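PDB 5G2P: transaminase from Arthrobacter sp., which catalyses S-selective transamination, probably moving amino groups between amines and carbonyl compounds with pyridoxal-5'-phosphate as its cofactor. Local coordinates for residues B[162-167]-B[408-413]; B[242-247]-B[435-440]; B[376-381]-B[390-395]. All blocks are in the same frame, centred on the assembly; numbering follows the deposited sequence.

Contact 1 (B[162-167]-B[408-413]); sequences RSFRSG and FRHGMN
Ser163 and Phe408 share a single water: Ser163 OG donates to it at 2.7 Å, and the water donates in turn to Phe408 O at 2.8 Å. The same hydroxyl also lies against the Phe408 ring, with Ser163 OG 3.4 Å from Phe408 CE1. Next to this bridge stands a series of rings. His410 carries Phe408 CZ over one face, while its edge is turned to the face of Phe164; the His410 and Phe164 centroids are 5.3 Å apart and the planes stand at 84°, an offset edge-to-face (T-shaped) pair with Phe164 CE2 3.8 Å from His410 CE1. On the other side of Ser163 two arginines cross at about a right angle. A bend at chi3 (-75°) lays the guanidinium of Arg162 over the aliphatic part of Arg409, whose CD sits 3.5 Å from Arg162 CZ, over the centre of the plane. The two guanidinium planes are 74° apart. Glu229 of the third subunit forms a salt bridge with Arg162 and a long, weak ion pair with Arg409, whereas Glu326 of the second subunit takes Arg409 NH2 and His410 ND1; Arg162 NH1 is held by Asn407 O. With an alanine here instead of Arg162, the methylenes of Arg409 would probably lose their flat cover and Glu229 of the third subunit its closer cationic mate. The chemistry thus implies a place where two loops of one chain, meeting mainly by packing and one water, present cationic and imidazole groups to acidic side chains of two other subunits.

Contact 2 (B[242-247]-B[435-440]); sequences VGSTMP and GAMPNT
Two bends in the chain of Met437, at chi2 (-62°) and chi3 (99°), curl it round the carbonyl oxygen of Val242, so that Met437 CG lies 3.4 Å and Met437 CE 3.5 Å from Val242 O. The terminal methyl also meets a side chain: Met437 CE is 4.1 Å from Val242 CG1, the two side chains crossing at about a right angle, and Ala436 CB touches the same valine methyl. At Thr440 the methyl CG2, rather than the hydroxyl, is turned to the contact; it packs 3.5 Å from Ser244 O and also on Ser244 CB, while OG1 bonds to Asp391. The arrangement is consistent with the fold-type I architecture of class III aminotransferases, in which the large, cofactor-binding domain meets the smaller C-terminal one: segment 242-247 follows strand 231-236 of the seven-stranded sheet, and segment 435-440 leads into strand 440-443. The cofactor is near, the side chain of Val242 being about 5 Å from a bound pyridoxal-5'-phosphate. Between the loops sits a water that bridges both. Both of its protons are spent, on Ser244 OG and on Thr440 O, each at 2.7 Å, and it accepts from Met437 N at 2.9 Å. Ser244 OG has its own proton within reach of two carbonyls, Val242 O and Gly241 O. Arg406 comes in from another loop, giving NE to Gly243 O and NH2 to Ser244 O.

Contact 3 (B[376-381]-B[390-395]); sequences KSIGNF and VDIVNA
Asp391 O faces two successive residues of strand 378-381, and that doubling makes a classic beta bulge: Gly379 N donates to it at 2.9 Å and Asn380 N more weakly at 3.5 Å. The Asn380-Asp391 pair is closed by Asp391 N to Asn380 O at 2.8 Å, and just past the strand ends Val393 N bonds to Ser377 O at 2.8 Å, nearly straight at 164°. The tight face is apolar. Val390 CG1, anti to its own backbone nitrogen (chi1 -172°), meets Ile378 CG2 at 3.6 Å, and Val390 CG2 lies 4.2 Å from Phe381 CB. The looser side belongs to Gly379, Asn380 and Lys376, all exposed. There the side chain of Lys376 meets Ala395 by its first carbon, Lys376 CB lying 3.8 Å from Ala395 CB, and the rest of the chain runs off from the contact. The Asp391 carboxylate is held by Thr440 OG1 and by a salt bridge to Arg406, both on OD1. The hairpin of strands 378-384 and 387-392 is extended by strand 440-443, where Val390 bonds to Met441, while Ile392 bonds to Asn439 just ahead of it. Helix 451-470 covers Ser377, Ile378 and Ile392, and helix 353-374 packs on the ring of Phe381.

Overall arrangement
Comparison of the three contacts shows chemistry changing with place. Contacts 1 and 2 are buried meetings of loops, linked within each segment pair by water and side-chain packing, whereas contact 3 is a partly exposed hairpin held by backbone bonds. Contact 1 alone looks out to other subunits. Contacts 1 and 2 touch directly: Phe164 packs on Val242 and Met437, and Phe408 on Ala436 and Pro438. Contact 2 also meets contact 3, where Asn439 and Thr440 probably hydrogen-bond to Ile392 and Asp391, so it stands between the other two. Contacts 1 and 3 do not touch, their nearest atoms being about 12 Å apart.

Contact 1 (B[162-167]-B[408-413])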
loop_
_atom_site.group_PDB
_atom_site.type_symbol
_atom_site.label_atom_id
_atom_site.label_comp_id
_atom_site.label_asym_id
_atom_site.label_seq_id
_atom_site.Cartn_x
_atom_site.Cartn_y
_atom_site.Cartn_z
ATOM N N ARG B 162 16.535 7.594 -7.140
ATOM C CA ARG B 162 16.000 6.667 -8.149
ATOM C C ARG B 162 17.105 5.895 -8.887
ATOM O O ARG B 162 16.804 4.939 -9.620
ATOM C CB ARG B 162 15.101 7.426 -9.154
ATOM C CG ARG B 162 15.832 8.501 -9.978
ATOM C CD ARG B 162 14.826 9.422 -10.677
ATOM N NE ARG B 162 14.176 8.786 -11.834
ATOM C CZ ARG B 162 14.601 8.906 -13.094
ATOM N NH1 ARG B 162 15.683 9.631 -13.408
ATOM N NH2 ARG B 162 13.943 8.293 -14.047
ATOM N N SER B 163 18.371 6.296 -8.703
ATOM C CA SER B 163 19.533 5.574 -9.270
ATOM C C SER B 163 20.020 4.436 -8.372
ATOM O O SER B 163 20.969 3.733 -8.724
ATOM C CB SER B 163 20.722 6.527 -9.497
ATOM O OG SER B 163 20.990 7.307 -8.322
ATOM N N PHE B 164 19.413 4.276 -7.197
ATOM C CA PHE B 164 19.922 3.272 -6.242
ATOM C C PHE B 164 18.784 2.464 -5.602
ATOM O O PHE B 164 18.922 1.991 -4.487
ATOM C CB PHE B 164 20.826 3.919 -5.156
ATOM C CG PHE B 164 22.241 4.158 -5.611
ATOM C CD1 PHE B 164 23.210 3.158 -5.491
ATOM C CD2 PHE B 164 22.599 5.381 -6.207
ATOM C CE1 PHE B 164 24.511 3.380 -5.944
ATOM C CE2 PHE B 164 23.908 5.603 -6.665
ATOM C CZ PHE B 164 24.861 4.600 -6.537
ATOM N N ARG B 165 17.667 2.295 -6.311
ATOM C CA ARG B 165 16.519 1.543 -5.756
ATOM C C ARG B 165 16.373 0.153 -6.380
ATOM O O ARG B 165 15.282 -0.414 -6.427
ATOM C CB ARG B 165 15.204 2.347 -5.846
ATOM C CG ARG B 165 15.088 3.489 -4.814
ATOM C CD ARG B 165 14.715 2.936 -3.436
ATOM N NE ARG B 165 13.453 2.207 -3.541
ATOM C CZ ARG B 165 12.256 2.739 -3.283
ATOM N NH1 ARG B 165 12.141 3.984 -2.817
ATOM N NH2 ARG B 165 11.176 1.991 -3.444
ATOM N N SER B 166 17.496 -0.396 -6.823
ATOM C CA SER B 166 17.561 -1.795 -7.289
ATOM C C SER B 166 16.736 -2.066 -8.550
ATOM O O SER B 166 16.332 -3.206 -8.809
ATOM C CB SER B 166 17.205 -2.775 -6.158
ATOM O OG SER B 166 18.119 -2.586 -5.083
ATOM N N GLY B 167 16.499 -1.016 -9.323
ATOM C CA GLY B 167 15.824 -1.112 -10.607
ATOM C C GLY B 167 16.839 -1.395 -11.726
ATOM O O GLY B 167 18.039 -1.572 -11.471
ATOM N N PHE B 408 19.547 11.614 -11.566
ATOM C CA PHE B 408 19.944 10.859 -12.750
ATOM C C PHE B 408 19.697 9.371 -12.483
ATOM O O PHE B 408 19.327 8.959 -11.352
ATOM C CB PHE B 408 21.443 11.081 -13.062
ATOM C CG PHE B 408 22.377 10.131 -12.326
ATOM C CD1 PHE B 408 22.314 9.973 -10.929
ATOM C CD2 PHE B 408 23.321 9.382 -13.025
ATOM C CE1 PHE B 408 23.175 9.092 -10.266
ATOM C CE2 PHE B 408 24.174 8.494 -12.365
ATOM C CZ PHE B 408 24.099 8.346 -10.986
ATOM N N ARG B 409 19.869 8.568 -13.518
ATOM C CA ARG B 409 20.021 7.132 -13.325
ATOM C C ARG B 409 21.183 6.651 -14.190
ATOM O O ARG B 409 21.749 7.436 -14.989
ATOM C CB ARG B 409 18.724 6.393 -13.662
ATOM C CG ARG B 409 17.618 6.655 -12.661
ATOM C CD ARG B 409 16.385 5.849 -12.995
ATOM N NE ARG B 409 16.575 4.418 -12.713
ATOM C CZ ARG B 409 15.705 3.471 -13.039
ATOM N NH1 ARG B 409 14.586 3.802 -13.698
ATOM N NH2 ARG B 409 15.943 2.191 -12.702
ATOM N N HIS B 410 21.544 5.373 -14.031
ATOM C CA HIS B 410 22.791 4.839 -14.592
ATOM C C HIS B 410 22.712 4.443 -16.077
ATOM O O HIS B 410 23.622 3.768 -16.583
ATOM C CB HIS B 410 23.314 3.659 -13.757
ATOM C CG HIS B 410 23.814 4.054 -12.401
ATOM N ND1 HIS B 410 23.005 4.059 -11.282
ATOM C CD2 HIS B 410 25.044 4.447 -11.983
ATOM C CE1 HIS B 410 23.713 4.456 -10.234
ATOM N NE2 HIS B 410 24.954 4.698 -10.630
ATOM N N GLY B 411 21.637 4.840 -16.767
ATOM C CA GLY B 411 21.519 4.551 -18.194
ATOM C C GLY B 411 22.421 5.478 -18.992
ATOM O O GLY B 411 22.744 5.190 -20.137
ATOM N N MET B 412 22.817 6.598 -18.375
ATOM C CA MET B 412 23.719 7.586 -18.991
ATOM C C MET B 412 25.055 6.959 -19.352
ATOM O O MET B 412 25.546 6.060 -18.657
ATOM C CB MET B 412 24.045 8.735 -18.024
ATOM C CG MET B 412 22.917 9.654 -17.635
ATOM S SD MET B 412 23.696 11.051 -16.778
ATOM C CE MET B 412 24.527 11.901 -18.143
ATOM N N ASN B 413 25.665 7.492 -20.405
ATOM C CA ASN B 413 26.980 7.066 -20.808
ATOM C C ASN B 413 28.019 7.621 -19.835
ATOM O O ASN B 413 28.015 8.820 -19.539
ATOM C CB ASN B 413 27.300 7.501 -22.241
ATOM C CG ASN B 413 28.441 6.697 -22.831
ATOM O OD1 ASN B 413 29.495 6.515 -22.199
ATOM N ND2 ASN B 413 28.242 6.199 -24.035
HETATM O O HOH W 1 19.184 9.269 -8.574
#

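Contact 2 (B[242-247]-B[435-440])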
loop_
_atom_site.group_PDB
_atom_site.type_symbol
_atom_site.label_atom_id
_atom_site.label_comp_id
_atom_site.label_asym_id
_atom_site.label_seq_id
_atom_site.Cartn_x
_atom_site.Cartn_y
_atom_site.Cartn_z
ATOM N N VAL B 242 25.639 8.388 -0.079
ATOM C CA VAL B 242 25.536 8.096 -1.506
ATOM C C VAL B 242 25.081 9.353 -2.258
ATOM O O VAL B 242 25.620 9.678 -3.337
ATOM C CB VAL B 242 24.586 6.922 -1.785
ATOM C CG1 VAL B 242 24.432 6.727 -3.301
ATOM C CG2 VAL B 242 25.107 5.631 -1.108
ATOM N N GLY B 243 24.118 10.063 -1.676
ATOM C CA GLY B 243 23.525 11.258 -2.303
ATOM C C GLY B 243 24.461 12.471 -2.296
ATOM O O GLY B 243 24.186 13.458 -2.969
ATOM N N SER B 244 25.525 12.408 -1.493
ATOM C CA SER B 244 26.684 13.300 -1.596
ATOM C C SER B 244 26.380 14.795 -1.357
ATOM O O SER B 244 26.592 15.638 -2.234
ATOM C CB SER B 244 27.390 13.073 -2.948
ATOM O OG SER B 244 27.680 11.689 -3.128
ATOM N N THR B 245 25.885 15.109 -0.165
ATOM C CA THR B 245 25.734 16.506 0.232
ATOM C C THR B 245 26.234 16.714 1.662
ATOM O O THR B 245 26.443 15.751 2.428
ATOM C CB THR B 245 24.264 16.973 0.179
ATOM O OG1 THR B 245 23.489 16.288 1.190
ATOM C CG2 THR B 245 23.644 16.765 -1.204
ATOM N N MET B 246 26.362 17.978 2.018
ATOM C CA MET B 246 26.538 18.428 3.391
ATOM C C MET B 246 25.401 19.404 3.703
ATOM O O MET B 246 24.955 20.119 2.823
ATOM C CB MET B 246 27.893 19.168 3.540
ATOM C CG MET B 246 29.103 18.239 3.546
ATOM S SD MET B 246 29.227 17.282 5.073
ATOM C CE MET B 246 29.820 18.540 6.209
ATOM N N PRO B 247 24.933 19.446 4.958
ATOM C CA PRO B 247 23.797 20.302 5.271
ATOM C C PRO B 247 24.187 21.739 5.604
ATOM O O PRO B 247 25.324 21.981 6.025
ATOM C CB PRO B 247 23.210 19.638 6.519
ATOM C CG PRO B 247 24.412 19.098 7.223
ATOM C CD PRO B 247 25.308 18.597 6.106
ATOM N N GLY B 435 33.089 9.412 -7.424
ATOM C CA GLY B 435 31.847 9.623 -6.690
ATOM C C GLY B 435 30.730 8.779 -7.269
ATOM O O GLY B 435 30.846 8.264 -8.387
ATOM N N ALA B 436 29.661 8.622 -6.492
ATOM C CA ALA B 436 28.444 7.929 -6.940
ATOM C C ALA B 436 27.534 8.844 -7.783
ATOM O O ALA B 436 26.863 8.373 -8.709
ATOM C CB ALA B 436 27.674 7.414 -5.732
ATOM N N MET B 437 27.467 10.127 -7.425
ATOM C CA MET B 437 26.629 11.115 -8.126
ATOM C C MET B 437 27.417 11.701 -9.308
ATOM O O MET B 437 28.640 11.703 -9.255
ATOM C CB MET B 437 26.203 12.240 -7.161
ATOM C CG MET B 437 25.323 11.792 -5.980
ATOM S SD MET B 437 23.749 11.095 -6.553
ATOM C CE MET B 437 24.075 9.335 -6.478
ATOM N N PRO B 438 26.726 12.152 -10.383
ATOM C CA PRO B 438 27.429 12.572 -11.612
ATOM C C PRO B 438 28.265 13.851 -11.528
ATOM O O PRO B 438 29.298 13.938 -12.203
ATOM C CB PRO B 438 26.287 12.719 -12.650
ATOM C CG PRO B 438 25.044 12.930 -11.820
ATOM C CD PRO B 438 25.264 12.038 -10.620
ATOM N N ASN B 439 27.832 14.824 -10.720
ATOM C CA ASN B 439 28.531 16.101 -10.567
ATOM C C ASN B 439 29.267 16.277 -9.247
ATOM O O ASN B 439 29.740 17.374 -8.939
ATOM C CB ASN B 439 27.532 17.257 -10.739
ATOM C CG ASN B 439 26.712 17.136 -12.017
ATOM O OD1 ASN B 439 27.265 17.032 -13.133
ATOM N ND2 ASN B 439 25.393 17.126 -11.870
ATOM N N THR B 440 29.358 15.212 -8.452
ATOM C CA THR B 440 29.808 15.358 -7.064
ATOM C C THR B 440 30.754 14.243 -6.645
ATOM O O THR B 440 30.367 13.075 -6.633
ATOM C CB THR B 440 28.612 15.421 -6.094
ATOM O OG1 THR B 440 27.626 16.314 -6.628
ATOM C CG2 THR B 440 29.064 15.901 -4.664
HETATM O O HOH W 2 29.128 11.050 -5.266
#

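Contact 3 (B[376-381]-B[390-395])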
loop_
_atom_site.group_PDB
_atom_site.type_symbol
_atom_site.label_atom_id
_atom_site.label_comp_id
_atom_site.label_asym_id
_atom_site.label_seq_id
_atom_site.Cartn_x
_atom_site.Cartn_y
_atom_site.Cartn_z
ATOM N N LYS B 376 38.834 25.871 -11.718
ATOM C CA LYS B 376 37.501 26.491 -11.747
ATOM C C LYS B 376 36.348 25.472 -11.915
ATOM O O LYS B 376 35.180 25.821 -11.746
ATOM C CB LYS B 376 37.442 27.606 -12.810
ATOM C CG LYS B 376 38.281 28.827 -12.436
ATOM C CD LYS B 376 37.902 29.334 -11.048
ATOM C CE LYS B 376 38.745 30.516 -10.597
ATOM N NZ LYS B 376 40.039 30.033 -10.035
ATOM N N SER B 377 36.673 24.233 -12.265
ATOM C CA SER B 377 35.651 23.164 -12.260
ATOM C C SER B 377 35.253 22.746 -10.835
ATOM O O SER B 377 34.221 22.105 -10.650
ATOM C CB SER B 377 36.079 21.951 -13.105
ATOM O OG SER B 377 37.208 21.301 -12.543
ATOM N N ILE B 378 36.045 23.101 -9.826
ATOM C CA ILE B 378 35.592 22.925 -8.423
ATOM C C ILE B 378 34.665 24.080 -8.022
ATOM O O ILE B 378 35.127 25.168 -7.666
ATOM C CB ILE B 378 36.758 22.772 -7.411
ATOM C CG1 ILE B 378 37.589 21.534 -7.753
ATOM C CG2 ILE B 378 36.220 22.653 -5.971
ATOM C CD1 ILE B 378 38.916 21.440 -7.039
ATOM N N GLY B 379 33.359 23.842 -8.112
ATOM C CA GLY B 379 32.353 24.840 -7.747
ATOM C C GLY B 379 32.261 25.058 -6.259
ATOM O O GLY B 379 32.127 26.185 -5.776
ATOM N N ASN B 380 32.331 23.968 -5.515
ATOM C CA ASN B 380 32.267 24.038 -4.055
ATOM C C ASN B 380 32.819 22.747 -3.462
ATOM O O ASN B 380 32.871 21.711 -4.143
ATOM C CB ASN B 380 30.819 24.235 -3.595
ATOM C CG ASN B 380 30.730 24.614 -2.141
ATOM O OD1 ASN B 380 31.397 25.545 -1.689
ATOM N ND2 ASN B 380 29.938 23.882 -1.390
ATOM N N PHE B 381 33.233 22.801 -2.200
ATOM C CA PHE B 381 33.486 21.562 -1.474
ATOM C C PHE B 381 33.143 21.746 -0.011
ATOM O O PHE B 381 33.099 22.867 0.504
ATOM C CB PHE B 381 34.933 21.089 -1.623
ATOM C CG PHE B 381 35.929 22.010 -1.016
ATOM C CD1 PHE B 381 36.304 21.872 0.313
ATOM C CD2 PHE B 381 36.513 23.031 -1.786
ATOM C CE1 PHE B 381 37.226 22.746 0.876
ATOM C CE2 PHE B 381 37.412 23.910 -1.217
ATOM C CZ PHE B 381 37.782 23.763 0.095
ATOM N N VAL B 390 32.870 17.131 -3.267
ATOM C CA VAL B 390 33.365 18.190 -4.151
ATOM C C VAL B 390 32.378 18.335 -5.304
ATOM O O VAL B 390 32.202 17.411 -6.104
ATOM C CB VAL B 390 34.786 17.934 -4.718
ATOM C CG1 VAL B 390 35.292 19.179 -5.454
ATOM C CG2 VAL B 390 35.770 17.518 -3.635
ATOM N N ASP B 391 31.724 19.491 -5.386
ATOM C CA ASP B 391 30.830 19.723 -6.521
ATOM C C ASP B 391 31.598 20.228 -7.724
ATOM O O ASP B 391 32.369 21.189 -7.633
ATOM C CB ASP B 391 29.662 20.644 -6.144
ATOM C CG ASP B 391 28.611 19.916 -5.276
ATOM O OD1 ASP B 391 27.920 18.959 -5.757
ATOM O OD2 ASP B 391 28.503 20.307 -4.113
ATOM N N ILE B 392 31.350 19.578 -8.849
ATOM C CA ILE B 392 32.086 19.815 -10.079
ATOM C C ILE B 392 31.159 20.565 -11.002
ATOM O O ILE B 392 29.993 20.203 -11.130
ATOM C CB ILE B 392 32.548 18.482 -10.707
ATOM C CG1 ILE B 392 33.441 17.727 -9.724
ATOM C CG2 ILE B 392 33.233 18.692 -12.052
ATOM C CD1 ILE B 392 34.686 18.489 -9.281
ATOM N N VAL B 393 31.652 21.653 -11.599
ATOM C CA VAL B 393 30.871 22.407 -12.582
ATOM C C VAL B 393 31.689 22.571 -13.848
ATOM O O VAL B 393 32.918 22.362 -13.848
ATOM C CB VAL B 393 30.490 23.820 -12.057
ATOM C CG1 VAL B 393 29.497 23.714 -10.907
ATOM C CG2 VAL B 393 31.747 24.591 -11.629
ATOM N N ASN B 394 31.009 22.922 -14.931
ATOM C CA ASN B 394 31.707 23.365 -16.137
ATOM C C ASN B 394 32.400 24.687 -15.779
ATOM O O ASN B 394 31.753 25.634 -15.327
ATOM C CB ASN B 394 30.697 23.494 -17.274
ATOM C CG ASN B 394 31.292 24.056 -18.557
ATOM O OD1 ASN B 394 32.189 24.912 -18.546
ATOM N ND2 ASN B 394 30.761 23.602 -19.673
ATOM N N ALA B 395 33.716 24.726 -15.918
ATOM C CA ALA B 395 34.512 25.875 -15.478
ATOM C C ALA B 395 34.090 27.171 -16.176
ATOM O O ALA B 395 34.213 28.263 -15.606
ATOM C CB ALA B 395 35.996 25.598 -15.690
#